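Long-range contacts in precorrin-6y methyltransferase/putative decarboxylase (Methanothermobacter thermautotrophicus, PDB 1L3I), which probably catalyses the S-adenosylmethionine-dependent methylation of cobalt-precorrin-6B at C-15, followed by decarboxylation at C-12, giving cobalt-precorrin-7 in anaerobic cobalamin biosynthesis: residues A[58-63]-A[84-89]; A[38-43]-A[104-109]; A[29-34]-A[49-54]; A[98-103]-A[121-126]. All coordinates share one frame; numbering follows the deposited sequence.

Contact 1: A[58-63]-A[84-89]; sequences VYAIDR and VTLMEG. With SAH (S-adenosyl-L-homocysteine), chain G.
Tyr59 and Thr85 stand side by side on one surface of two parallel strands, the phenol ring running along the threonine with CD2 of Tyr59 3.7 Å from CB of Thr85. On this surface Met87, a selenomethionine in the crystal, bends at its last torsion (chi3 -87°), which brings the end of its chain over toward Tyr59 and Ile61, although the modelled place of CE is doubtful.

The other surface pairs Val58 with Val84 and Ala60 with Leu86. Ala60 is small enough for Leu86 to lean in, its CD2 3.9 Å from CB of Ala60, and helix 46-52 packs against Val58, Ala60 and Val84. Five backbone hydrogen bonds join the two strands, from Thr85 N to Val58 O (2.8 Å, 170° at the hydrogen) to Gly89 N on Asp62 O.

At this last pair Asp62 takes both ribose hydroxyls of SAH, O2' on OD1 at 2.8 Å and O3' on OD2 at 2.6 Å, while the backbone amides of Asn64 and Gly43 steady the carboxylate. A leucine here would probably leave both hydroxyls and both amides without their acceptor. Next to it, Arg63 lays its CG 3.5 Å from C2 of the adenine and salt-bridges Asp90. An acidic residue at the end of the second strand of the fold, the first of the beta-alpha-beta unit that runs through helix 65-77 to strand 84-88, is the ribose-binding feature of Rossmann-like methyltransferases.

Contact 2: A[38-43]-A[104-109]; sequences VDVGCG and AVVGGS. With SAH (S-adenosyl-L-homocysteine), chain G.
Gly41 and Gly108 face each other beside the ribose of SAH: a beta carbon on either would run into O4', and one on Gly43 into CB of SAH. Gly41 O comes 3.3 Å from CG of SAH, and Ser109 O receives a weak hydrogen bond from the adenine N6. Gly41 and Gly43 belong to the glycine-rich turn after the first strand, consistent with the GxGxxG pattern of Rossmann-like methyltransferases.

One step further out, Val40 O ties the two loops together. It accepts Gly107 N at 2.7 Å and, weakly, Gly108 N, so the second loop turns round a single carbonyl. Val40 N gives a 2.8 Å bond to Val105 O, and Val105 N reaches Val38 O at 3.0 Å, nearly straight at 174°.

Val38 CG1 meets Ala104 CB at 3.8 Å, the small alanine admitting the branched valine. On the opposite surface Asp39 holds CG trans to its own N (chi1 -178°), placing OD1 4.1 Å from Val105 CG1, while OD2 is hydrogen-bonded to Thr48.

In this contact SAH is met by backbone: small glycines let it approach closely, and hydrogen-bonded, largely apolar strands behind hold the loops in place.

Contact 3: A[29-34]-A[49-54]; sequences AEPGKN and LELAGR
Gly32 and Lys33 pass the backbone of Arg54 without a hydrogen bond; Lys33 CA makes a CA-H...O contact with Arg54 O at 3.4 Å. The loop 29-34 has just left helix 19-29 through Glu30, which takes a positive phi, whereas helix 46-52 gives way at Gly53; Arg54 N still reaches back to Leu51 O at 2.9 Å.

Side-chain packing therefore does most of the work. Pro31 and Arg54 lie alongside each other and point the same way, CB of Pro31 3.6 Å from CB of Arg54. The arginine chain is fully extended (chi2 -179°), which keeps its methylenes beside the ring, with CD of Arg54 4.1 Å from CG of Pro31. Proline fits here as a rigid, apolar plate, and the arginine offers it carbon near the backbone while its charge lies further out. Leu51 CD2 lies obliquely over one face of the ring, 4.4 Å from CG of Pro31.

The pairing of the Arg54 guanidinium with Glu50 is long and out of plane, and the place of NH2 is unsure. Glu50 has a firmer mate in Arg22. Met26 of helix 19-29 touches Pro31, Glu50, Leu51 and Arg54 alike.

This is plain packing at the surface of a Rossmann-like domain, where the loop entering the first strand, 36-40, rests against the C-terminal end of the helix that follows the glycine-rich turn.

Contact 4: A[98-103]-A[121-126]; sequences IPDIDI and KDKLKP
Ile101 is bound through both its backbone N and its O: N gives a 2.9 Å hydrogen bond to Lys123 O, and O accepts Lys125 N at 2.8 Å. The start of strand 101-106 thus pairs, in parallel, with the short strand 124-125 after helix 113-122.

Among apolar groups, Leu124 crosses Ile101 at about a right angle, its CD1 4.1 Å from CG1 of Ile101, and beyond the pair lie Val38 and Ile130.

The lysines use carbon and charge differently. Lys123 bends at chi3 (61°) and again at chi4, turning NZ toward Ile98 O, though that bond is modelled too short to trust; NZ also serves Leu95 O. Lys125 stays extended, resting CG 3.8 Å from CB of Asp100 and bringing NZ 3.8 Å from OD2 of Asp102, a long salt bridge. OD2 is better occupied by Val36 N, and a water at 2.9 Å from OD1 of Asp102 links it to Pro126 O.

An alanine in place of Lys125 would probably bare the side of Asp100 and leave Asp102 without this compensating positive charge. Neutral backbone bonds set the alignment, and the long salt bridge probably only softens the negative charge of Asp102 beside Asp35.

In the fold
Contact 2 is the buried centre, contacts 1 and 4 are partly buried, and contact 3 lies at the surface. Contacts 1, 2 and 4 all reach one sheet: strands 57-62 and 36-40 are neighbours joining the first two, and strand 101-106 is shared by contacts 2 and 4. Contact 3 instead joins a loop to helix 46-52, whose Leu51 and Ala52 pack on Val58 of contact 1. Chemistry follows position. At the C-terminal strand ends, contacts 1 and 2 both meet SAH, one with a carboxylate and the other mainly with glycine backbone. Contact 4, whose Ile98 touches Tyr59, adds lysines, and contact 3 has no hydrogen bond between its segments.

Contact 1: A[58-63]-A[84-89]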
loop_
_atom_site.group_PDB
_atom_site.type_symbol
_atom_site.label_atom_id
_atom_site.label_comp_id
_atom_site.label_asym_id
_atom_site.label_seq_id
_atom_site.Cartn_x
_atom_site.Cartn_y
_atom_site.Cartn_z
ATOM N N VAL A 58 24.012 22.822 8.018
ATOM C CA VAL A 58 23.750 21.412 7.786
ATOM C C VAL A 58 25.088 20.719 7.649
ATOM O O VAL A 58 25.995 21.245 7.014
ATOM C CB VAL A 58 22.958 21.157 6.457
ATOM C CG1 VAL A 58 22.633 19.680 6.310
ATOM C CG2 VAL A 58 21.682 21.957 6.413
ATOM N N TYR A 59 25.231 19.570 8.299
ATOM C CA TYR A 59 26.438 18.753 8.216
ATOM C C TYR A 59 26.043 17.488 7.453
ATOM O O TYR A 59 25.269 16.676 7.960
ATOM C CB TYR A 59 26.921 18.383 9.619
ATOM C CG TYR A 59 27.462 19.542 10.393
ATOM C CD1 TYR A 59 26.626 20.307 11.206
ATOM C CD2 TYR A 59 28.799 19.928 10.270
ATOM C CE1 TYR A 59 27.105 21.430 11.872
ATOM C CE2 TYR A 59 29.294 21.044 10.934
ATOM C CZ TYR A 59 28.443 21.793 11.727
ATOM O OH TYR A 59 28.925 22.905 12.366
ATOM N N ALA A 60 26.523 17.342 6.219
ATOM C CA ALA A 60 26.209 16.185 5.378
ATOM C C ALA A 60 27.375 15.191 5.370
ATOM O O ALA A 60 28.457 15.487 4.885
ATOM C CB ALA A 60 25.885 16.637 3.970
ATOM N N ILE A 61 27.117 13.991 5.869
ATOM C CA ILE A 61 28.137 12.960 5.978
ATOM C C ILE A 61 27.888 11.786 5.035
ATOM O O ILE A 61 26.729 11.415 4.797
ATOM C CB ILE A 61 28.123 12.384 7.410
ATOM C CG1 ILE A 61 28.326 13.486 8.439
ATOM C CG2 ILE A 61 29.150 11.297 7.570
ATOM C CD1 ILE A 61 28.017 13.048 9.859
ATOM N N ASP A 62 28.970 11.188 4.529
ATOM C CA ASP A 62 28.887 10.009 3.670
ATOM C C ASP A 62 30.232 9.293 3.502
ATOM O O ASP A 62 31.268 9.931 3.354
ATOM C CB ASP A 62 28.308 10.351 2.300
ATOM C CG ASP A 62 27.543 9.184 1.697
ATOM O OD1 ASP A 62 28.171 8.137 1.429
ATOM O OD2 ASP A 62 26.314 9.315 1.508
ATOM N N ARG A 63 30.187 7.965 3.555
ATOM C CA ARG A 63 31.361 7.106 3.374
ATOM C C ARG A 63 31.854 7.248 1.938
ATOM O O ARG A 63 33.057 7.263 1.667
ATOM C CB ARG A 63 30.981 5.628 3.514
ATOM C CG ARG A 63 30.557 5.135 4.853
ATOM C CD ARG A 63 30.182 3.671 4.741
ATOM N NE ARG A 63 29.844 3.109 6.044
ATOM C CZ ARG A 63 29.800 1.809 6.316
ATOM N NH1 ARG A 63 30.078 0.911 5.387
ATOM N NH2 ARG A 63 29.463 1.402 7.538
ATOM N N VAL A 84 26.364 24.449 4.143
ATOM C CA VAL A 84 26.493 23.003 4.220
ATOM C C VAL A 84 27.965 22.601 4.359
ATOM O O VAL A 84 28.812 23.008 3.565
ATOM C CB VAL A 84 25.881 22.308 2.958
ATOM C CG1 VAL A 84 26.135 20.813 3.001
ATOM C CG2 VAL A 84 24.387 22.581 2.868
ATOM N N THR A 85 28.256 21.811 5.380
ATOM C CA THR A 85 29.602 21.324 5.620
ATOM C C THR A 85 29.612 19.856 5.233
ATOM O O THR A 85 29.013 19.026 5.916
ATOM C CB THR A 85 29.986 21.469 7.100
ATOM O OG1 THR A 85 29.862 22.842 7.492
ATOM C CG2 THR A 85 31.410 21.005 7.335
ATOM N N LEU A 86 30.212 19.556 4.087
ATOM C CA LEU A 86 30.315 18.184 3.589
ATOM C C LEU A 86 31.440 17.462 4.313
ATOM O O LEU A 86 32.518 18.014 4.497
ATOM C CB LEU A 86 30.560 18.190 2.074
ATOM C CG LEU A 86 29.352 18.634 1.255
ATOM C CD1 LEU A 86 29.798 19.160 -0.072
ATOM C CD2 LEU A 86 28.395 17.473 1.086
HETATM N N MSE A 87 31.188 16.228 4.720
HETATM C CA MSE A 87 32.181 15.455 5.436
HETATM C C MSE A 87 32.271 14.027 4.924
HETATM O O MSE A 87 31.337 13.239 5.118
HETATM C CB MSE A 87 31.841 15.421 6.922
HETATM C CG MSE A 87 31.677 16.781 7.547
HETATM SE SE MSE A 87 31.340 16.639 9.441
HETATM C CE MSE A 87 29.434 16.449 9.380
ATOM N N GLU A 88 33.366 13.698 4.242
ATOM C CA GLU A 88 33.531 12.345 3.749
ATOM C C GLU A 88 34.079 11.518 4.890
ATOM O O GLU A 88 34.969 11.966 5.612
ATOM C CB GLU A 88 34.487 12.264 2.567
ATOM C CG GLU A 88 34.542 10.861 1.988
ATOM C CD GLU A 88 35.755 10.609 1.133
ATOM O OE1 GLU A 88 36.101 11.471 0.300
ATOM O OE2 GLU A 88 36.364 9.525 1.280
ATOM N N GLY A 89 33.541 10.315 5.062
ATOM C CA GLY A 89 34.017 9.443 6.118
ATOM C C GLY A 89 32.894 8.670 6.762
ATOM O O GLY A 89 31.714 8.893 6.486
HETATM N N SAH G . 18.710 10.334 1.437
HETATM C CA SAH G . 19.647 10.477 0.317
HETATM C CB SAH G . 20.170 9.099 -0.168
HETATM C CG SAH G . 20.937 8.317 0.936
HETATM S SD SAH G . 21.616 6.721 0.466
HETATM C C SAH G . 18.946 11.213 -0.816
HETATM O O SAH G . 17.771 11.570 -0.620
HETATM O OXT SAH G . 19.580 11.441 -1.866
HETATM C "C5'" SAH G . 22.421 6.207 1.964
HETATM C "C4'" SAH G . 23.800 6.749 2.099
HETATM O "O4'" SAH G . 24.282 6.201 3.341
HETATM C "C3'" SAH G . 24.857 6.309 0.969
HETATM O "O3'" SAH G . 25.423 7.349 0.107
HETATM C "C2'" SAH G . 25.884 5.562 1.851
HETATM O "O2'" SAH G . 27.247 5.511 1.398
HETATM C "C1'" SAH G . 25.672 6.234 3.188
HETATM N N9 SAH G . 26.123 5.576 4.407
HETATM C C8 SAH G . 25.737 4.302 4.891
HETATM N N7 SAH G . 26.318 4.032 6.021
HETATM C C5 SAH G . 27.134 5.151 6.307
HETATM C C6 SAH G . 28.002 5.471 7.366
HETATM N N6 SAH G . 28.202 4.640 8.395
HETATM N N1 SAH G . 28.658 6.666 7.357
HETATM C C2 SAH G . 28.447 7.480 6.330
HETATM N N3 SAH G . 27.662 7.295 5.283
HETATM C C4 SAH G . 27.023 6.108 5.321
#

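Contact 2: A[38-43]-A[104-109]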
loop_
_atom_site.group_PDB
_atom_site.type_symbol
_atom_site.label_atom_id
_atom_site.label_comp_id
_atom_site.label_asym_id
_atom_site.label_seq_id
_atom_site.Cartn_x
_atom_site.Cartn_y
_atom_site.Cartn_z
ATOM N N VAL A 38 22.075 17.560 10.913
ATOM C CA VAL A 38 23.069 16.627 10.388
ATOM C C VAL A 38 22.330 15.591 9.548
ATOM O O VAL A 38 21.274 15.100 9.945
ATOM C CB VAL A 38 23.914 15.925 11.498
ATOM C CG1 VAL A 38 23.046 15.075 12.390
ATOM C CG2 VAL A 38 24.992 15.067 10.869
ATOM N N ASP A 39 22.839 15.347 8.345
ATOM C CA ASP A 39 22.261 14.361 7.447
ATOM C C ASP A 39 23.275 13.236 7.333
ATOM O O ASP A 39 24.283 13.359 6.637
ATOM C CB ASP A 39 21.968 14.985 6.076
ATOM C CG ASP A 39 21.306 14.008 5.104
ATOM O OD1 ASP A 39 20.747 12.989 5.542
ATOM O OD2 ASP A 39 21.350 14.252 3.892
ATOM N N VAL A 40 23.044 12.159 8.084
ATOM C CA VAL A 40 23.929 11.005 8.079
ATOM C C VAL A 40 23.639 10.149 6.850
ATOM O O VAL A 40 22.555 9.549 6.742
ATOM C CB VAL A 40 23.755 10.173 9.371
ATOM C CG1 VAL A 40 24.677 8.977 9.374
ATOM C CG2 VAL A 40 24.007 11.039 10.593
ATOM N N GLY A 41 24.601 10.091 5.927
ATOM C CA GLY A 41 24.420 9.324 4.712
ATOM C C GLY A 41 23.651 10.186 3.743
ATOM O O GLY A 41 22.529 9.874 3.381
ATOM N N CYS A 42 24.265 11.274 3.306
ATOM C CA CYS A 42 23.590 12.192 2.395
ATOM C C CYS A 42 23.297 11.689 0.983
ATOM O O CYS A 42 22.446 12.260 0.306
ATOM C CB CYS A 42 24.292 13.551 2.352
ATOM S SG CYS A 42 25.991 13.558 1.823
ATOM N N GLY A 43 23.977 10.624 0.559
ATOM C CA GLY A 43 23.762 10.046 -0.762
ATOM C C GLY A 43 23.781 11.049 -1.907
ATOM O O GLY A 43 24.771 11.735 -2.096
ATOM N N ALA A 104 18.471 15.562 13.342
ATOM C CA ALA A 104 19.331 14.495 12.862
ATOM C C ALA A 104 18.509 13.546 11.983
ATOM O O ALA A 104 17.517 12.954 12.434
ATOM C CB ALA A 104 19.935 13.731 14.027
ATOM N N VAL A 105 18.894 13.448 10.714
ATOM C CA VAL A 105 18.245 12.550 9.757
ATOM C C VAL A 105 19.269 11.480 9.384
ATOM O O VAL A 105 20.393 11.789 8.942
ATOM C CB VAL A 105 17.795 13.278 8.475
ATOM C CG1 VAL A 105 17.212 12.263 7.454
ATOM C CG2 VAL A 105 16.783 14.373 8.836
ATOM N N VAL A 106 18.918 10.226 9.625
ATOM C CA VAL A 106 19.818 9.138 9.292
ATOM C C VAL A 106 19.323 8.509 8.000
ATOM O O VAL A 106 18.362 7.739 8.011
ATOM C CB VAL A 106 19.881 8.075 10.417
ATOM C CG1 VAL A 106 20.965 7.051 10.103
ATOM C CG2 VAL A 106 20.159 8.750 11.745
ATOM N N GLY A 107 19.969 8.868 6.893
ATOM C CA GLY A 107 19.595 8.346 5.587
ATOM C C GLY A 107 20.260 7.031 5.217
ATOM O O GLY A 107 19.875 6.410 4.223
ATOM N N GLY A 108 21.249 6.614 6.005
ATOM C CA GLY A 108 21.981 5.372 5.784
ATOM C C GLY A 108 22.823 5.075 7.019
ATOM O O GLY A 108 23.380 5.986 7.616
ATOM N N SER A 109 22.882 3.823 7.448
ATOM C CA SER A 109 23.669 3.480 8.635
ATOM C C SER A 109 24.839 2.505 8.375
ATOM O O SER A 109 25.788 2.438 9.160
ATOM C CB SER A 109 22.740 2.953 9.726
ATOM O OG SER A 109 21.997 1.836 9.259
HETATM N N SAH G . 18.710 10.334 1.437
HETATM C CA SAH G . 19.647 10.477 0.317
HETATM C CB SAH G . 20.170 9.099 -0.168
HETATM C CG SAH G . 20.937 8.317 0.936
HETATM S SD SAH G . 21.616 6.721 0.466
HETATM C C SAH G . 18.946 11.213 -0.816
HETATM O O SAH G . 17.771 11.570 -0.620
HETATM O OXT SAH G . 19.580 11.441 -1.866
HETATM C "C5'" SAH G . 22.421 6.207 1.964
HETATM C "C4'" SAH G . 23.800 6.749 2.099
HETATM O "O4'" SAH G . 24.282 6.201 3.341
HETATM C "C3'" SAH G . 24.857 6.309 0.969
HETATM O "O3'" SAH G . 25.423 7.349 0.107
HETATM C "C2'" SAH G . 25.884 5.562 1.851
HETATM O "O2'" SAH G . 27.247 5.511 1.398
HETATM C "C1'" SAH G . 25.672 6.234 3.188
HETATM N N9 SAH G . 26.123 5.576 4.407
HETATM C C8 SAH G . 25.737 4.302 4.891
HETATM N N7 SAH G . 26.318 4.032 6.021
HETATM C C5 SAH G . 27.134 5.151 6.307
HETATM C C6 SAH G . 28.002 5.471 7.366
HETATM N N6 SAH G . 28.202 4.640 8.395
HETATM N N1 SAH G . 28.658 6.666 7.357
HETATM C C2 SAH G . 28.447 7.480 6.330
HETATM N N3 SAH G . 27.662 7.295 5.283
HETATM C C4 SAH G . 27.023 6.108 5.321
#

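Contact 3: A[29-34]-A[49-54]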
loop_
_atom_site.group_PDB
_atom_site.type_symbol
_atom_site.label_atom_id
_atom_site.label_comp_id
_atom_site.label_asym_id
_atom_site.label_seq_id
_atom_site.Cartn_x
_atom_site.Cartn_y
_atom_site.Cartn_z
ATOM N N ALA A 29 10.596 16.854 10.764
ATOM C CA ALA A 29 11.778 17.570 11.225
ATOM C C ALA A 29 11.465 18.996 11.709
ATOM O O ALA A 29 12.116 19.486 12.626
ATOM C CB ALA A 29 12.844 17.590 10.126
ATOM N N GLU A 30 10.482 19.651 11.083
ATOM C CA GLU A 30 10.102 21.018 11.438
ATOM C C GLU A 30 11.345 21.908 11.442
ATOM O O GLU A 30 11.736 22.454 12.480
ATOM C CB GLU A 30 9.454 21.051 12.821
ATOM C CG GLU A 30 8.352 20.034 13.015
ATOM C CD GLU A 30 7.818 20.043 14.431
ATOM O OE1 GLU A 30 8.498 19.480 15.327
ATOM O OE2 GLU A 30 6.728 20.630 14.646
ATOM N N PRO A 31 11.974 22.078 10.273
ATOM C CA PRO A 31 13.181 22.895 10.129
ATOM C C PRO A 31 12.999 24.361 10.519
ATOM O O PRO A 31 12.067 25.020 10.060
ATOM C CB PRO A 31 13.511 22.771 8.638
ATOM C CG PRO A 31 12.846 21.486 8.239
ATOM C CD PRO A 31 11.540 21.560 8.968
ATOM N N GLY A 32 13.911 24.855 11.353
ATOM C CA GLY A 32 13.875 26.239 11.787
ATOM C C GLY A 32 15.145 26.935 11.317
ATOM O O GLY A 32 16.205 26.312 11.258
ATOM N N LYS A 33 15.047 28.228 11.030
ATOM C CA LYS A 33 16.197 28.981 10.557
ATOM C C LYS A 33 17.395 29.054 11.491
ATOM O O LYS A 33 18.480 29.435 11.074
ATOM C CB LYS A 33 15.762 30.378 10.142
ATOM C CG LYS A 33 14.995 30.405 8.817
ATOM C CD LYS A 33 14.673 31.843 8.437
ATOM C CE LYS A 33 14.118 31.960 7.014
ATOM N NZ LYS A 33 14.233 33.377 6.543
ATOM N N ASN A 34 17.212 28.692 12.753
ATOM C CA ASN A 34 18.310 28.718 13.721
ATOM C C ASN A 34 18.710 27.307 14.125
ATOM O O ASN A 34 19.405 27.115 15.123
ATOM C CB ASN A 34 17.916 29.490 14.988
ATOM C CG ASN A 34 17.585 30.942 14.706
ATOM O OD1 ASN A 34 18.003 31.510 13.685
ATOM N ND2 ASN A 34 16.804 31.551 15.601
ATOM N N LEU A 49 19.696 18.974 0.489
ATOM C CA LEU A 49 19.249 20.159 -0.235
ATOM C C LEU A 49 18.050 20.827 0.431
ATOM O O LEU A 49 18.024 22.051 0.574
ATOM C CB LEU A 49 18.939 19.825 -1.692
ATOM C CG LEU A 49 20.099 20.104 -2.647
ATOM C CD1 LEU A 49 21.174 19.030 -2.548
ATOM C CD2 LEU A 49 19.580 20.183 -4.043
ATOM N N GLU A 50 17.082 20.024 0.866
ATOM C CA GLU A 50 15.885 20.543 1.532
ATOM C C GLU A 50 16.221 21.207 2.861
ATOM O O GLU A 50 15.682 22.267 3.185
ATOM C CB GLU A 50 14.857 19.430 1.750
ATOM C CG GLU A 50 14.439 18.706 0.472
ATOM C CD GLU A 50 13.844 19.633 -0.588
ATOM O OE1 GLU A 50 13.372 20.734 -0.253
ATOM O OE2 GLU A 50 13.834 19.243 -1.770
ATOM N N LEU A 51 17.104 20.571 3.629
ATOM C CA LEU A 51 17.536 21.122 4.916
ATOM C C LEU A 51 18.362 22.386 4.696
ATOM O O LEU A 51 18.226 23.359 5.451
ATOM C CB LEU A 51 18.376 20.107 5.683
ATOM C CG LEU A 51 17.640 18.935 6.322
ATOM C CD1 LEU A 51 18.671 17.971 6.879
ATOM C CD2 LEU A 51 16.696 19.451 7.410
ATOM N N ALA A 52 19.198 22.375 3.655
ATOM C CA ALA A 52 20.053 23.511 3.320
ATOM C C ALA A 52 19.281 24.832 3.234
ATOM O O ALA A 52 19.691 25.849 3.809
ATOM C CB ALA A 52 20.791 23.245 2.007
ATOM N N GLY A 53 18.148 24.808 2.544
ATOM C CA GLY A 53 17.361 26.019 2.405
ATOM C C GLY A 53 16.439 26.354 3.561
ATOM O O GLY A 53 15.673 27.302 3.450
ATOM N N ARG A 54 16.514 25.621 4.673
ATOM C CA ARG A 54 15.616 25.892 5.797
ATOM C C ARG A 54 16.261 26.078 7.157
ATOM O O ARG A 54 15.647 26.666 8.062
ATOM C CB ARG A 54 14.533 24.813 5.892
ATOM C CG ARG A 54 13.673 24.744 4.655
ATOM C CD ARG A 54 12.622 23.706 4.764
ATOM N NE ARG A 54 12.042 23.449 3.453
ATOM C CZ ARG A 54 11.065 22.585 3.213
ATOM N NH1 ARG A 54 10.550 21.866 4.200
ATOM N NH2 ARG A 54 10.571 22.485 1.986
#

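Contact 4: A[98-103]-A[121-126]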
loop_
_atom_site.group_PDB
_atom_site.type_symbol
_atom_site.label_atom_id
_atom_site.label_comp_id
_atom_site.label_asym_id
_atom_site.label_seq_id
_atom_site.Cartn_x
_atom_site.Cartn_y
_atom_site.Cartn_z
ATOM N N ILE A 98 31.355 17.339 14.936
ATOM C CA ILE A 98 30.395 18.419 14.765
ATOM C C ILE A 98 29.806 18.911 16.095
ATOM O O ILE A 98 29.952 18.268 17.126
ATOM C CB ILE A 98 29.254 17.995 13.784
ATOM C CG1 ILE A 98 28.317 16.979 14.425
ATOM C CG2 ILE A 98 29.849 17.374 12.542
ATOM C CD1 ILE A 98 27.076 16.684 13.592
ATOM N N PRO A 99 29.240 20.126 16.100
ATOM C CA PRO A 99 28.649 20.644 17.337
ATOM C C PRO A 99 27.326 19.951 17.630
ATOM O O PRO A 99 26.945 19.006 16.932
ATOM C CB PRO A 99 28.459 22.130 17.026
ATOM C CG PRO A 99 28.315 22.174 15.554
ATOM C CD PRO A 99 29.356 21.189 15.091
ATOM N N ASP A 100 26.617 20.412 18.654
ATOM C CA ASP A 100 25.328 19.808 18.980
ATOM C C ASP A 100 24.305 20.100 17.888
ATOM O O ASP A 100 24.372 21.142 17.224
ATOM C CB ASP A 100 24.829 20.280 20.353
ATOM C CG ASP A 100 25.607 19.662 21.510
ATOM O OD1 ASP A 100 26.346 18.662 21.316
ATOM O OD2 ASP A 100 25.470 20.186 22.637
ATOM N N ILE A 101 23.343 19.198 17.739
ATOM C CA ILE A 101 22.332 19.313 16.696
ATOM C C ILE A 101 20.891 19.405 17.174
ATOM O O ILE A 101 20.521 18.863 18.209
ATOM C CB ILE A 101 22.418 18.097 15.741
ATOM C CG1 ILE A 101 22.294 16.809 16.574
ATOM C CG2 ILE A 101 23.732 18.133 14.946
ATOM C CD1 ILE A 101 22.321 15.553 15.794
ATOM N N ASP A 102 20.073 20.059 16.369
ATOM C CA ASP A 102 18.659 20.221 16.651
ATOM C C ASP A 102 17.891 19.168 15.863
ATOM O O ASP A 102 16.842 18.696 16.306
ATOM C CB ASP A 102 18.200 21.605 16.223
ATOM C CG ASP A 102 18.882 22.706 17.006
ATOM O OD1 ASP A 102 18.609 22.811 18.224
ATOM O OD2 ASP A 102 19.705 23.450 16.422
ATOM N N ILE A 103 18.423 18.817 14.692
ATOM C CA ILE A 103 17.807 17.843 13.812
ATOM C C ILE A 103 18.840 16.833 13.319
ATOM O O ILE A 103 19.945 17.197 12.917
ATOM C CB ILE A 103 17.182 18.532 12.574
ATOM C CG1 ILE A 103 16.106 19.528 12.995
ATOM C CG2 ILE A 103 16.607 17.507 11.612
ATOM C CD1 ILE A 103 15.706 20.469 11.883
ATOM N N LYS A 121 22.316 10.790 20.139
ATOM C CA LYS A 121 21.665 11.117 21.402
ATOM C C LYS A 121 22.600 12.051 22.181
ATOM O O LYS A 121 22.196 13.153 22.508
ATOM C CB LYS A 121 21.333 9.880 22.239
ATOM C CG LYS A 121 20.569 10.233 23.493
ATOM C CD LYS A 121 20.521 9.080 24.465
ATOM C CE LYS A 121 19.877 9.531 25.787
ATOM N NZ LYS A 121 19.700 8.381 26.746
ATOM N N ASP A 122 23.873 11.655 22.350
ATOM C CA ASP A 122 24.907 12.437 23.083
ATOM C C ASP A 122 25.109 13.900 22.635
ATOM O O ASP A 122 25.723 14.690 23.364
ATOM C CB ASP A 122 26.305 11.777 23.003
ATOM C CG ASP A 122 26.431 10.474 23.804
ATOM O OD1 ASP A 122 25.454 9.813 24.188
ATOM O OD2 ASP A 122 27.579 10.057 24.003
ATOM N N LYS A 123 24.625 14.245 21.439
ATOM C CA LYS A 123 24.788 15.601 20.921
ATOM C C LYS A 123 23.486 16.300 20.594
ATOM O O LYS A 123 23.509 17.373 19.978
ATOM C CB LYS A 123 25.596 15.564 19.626
ATOM C CG LYS A 123 26.676 14.508 19.555
ATOM C CD LYS A 123 27.725 14.916 18.536
ATOM C CE LYS A 123 28.374 16.235 18.934
ATOM N NZ LYS A 123 29.782 16.202 18.501
ATOM N N LEU A 124 22.359 15.678 20.936
ATOM C CA LEU A 124 21.053 16.256 20.605
ATOM C C LEU A 124 20.630 17.388 21.541
ATOM O O LEU A 124 20.576 17.211 22.745
ATOM C CB LEU A 124 19.964 15.156 20.539
ATOM C CG LEU A 124 18.611 15.489 19.868
ATOM C CD1 LEU A 124 18.792 15.770 18.391
ATOM C CD2 LEU A 124 17.606 14.357 20.071
ATOM N N LYS A 125 20.388 18.565 20.977
ATOM C CA LYS A 125 19.950 19.695 21.764
ATOM C C LYS A 125 18.520 19.432 22.294
ATOM O O LYS A 125 17.789 18.580 21.767
ATOM C CB LYS A 125 19.962 20.965 20.919
ATOM C CG LYS A 125 21.309 21.600 20.779
ATOM C CD LYS A 125 21.207 22.801 19.869
ATOM C CE LYS A 125 22.550 23.514 19.766
ATOM N NZ LYS A 125 22.589 24.475 18.611
ATOM N N PRO A 126 18.126 20.112 23.386
ATOM C CA PRO A 126 16.777 19.890 23.909
ATOM C C PRO A 126 15.751 20.202 22.836
ATOM O O PRO A 126 15.899 21.162 22.083
ATOM C CB PRO A 126 16.698 20.876 25.071
ATOM C CG PRO A 126 18.122 20.877 25.583
ATOM C CD PRO A 126 18.911 20.979 24.293
HETATM O O HOH W 1 16.572 21.128 19.368
#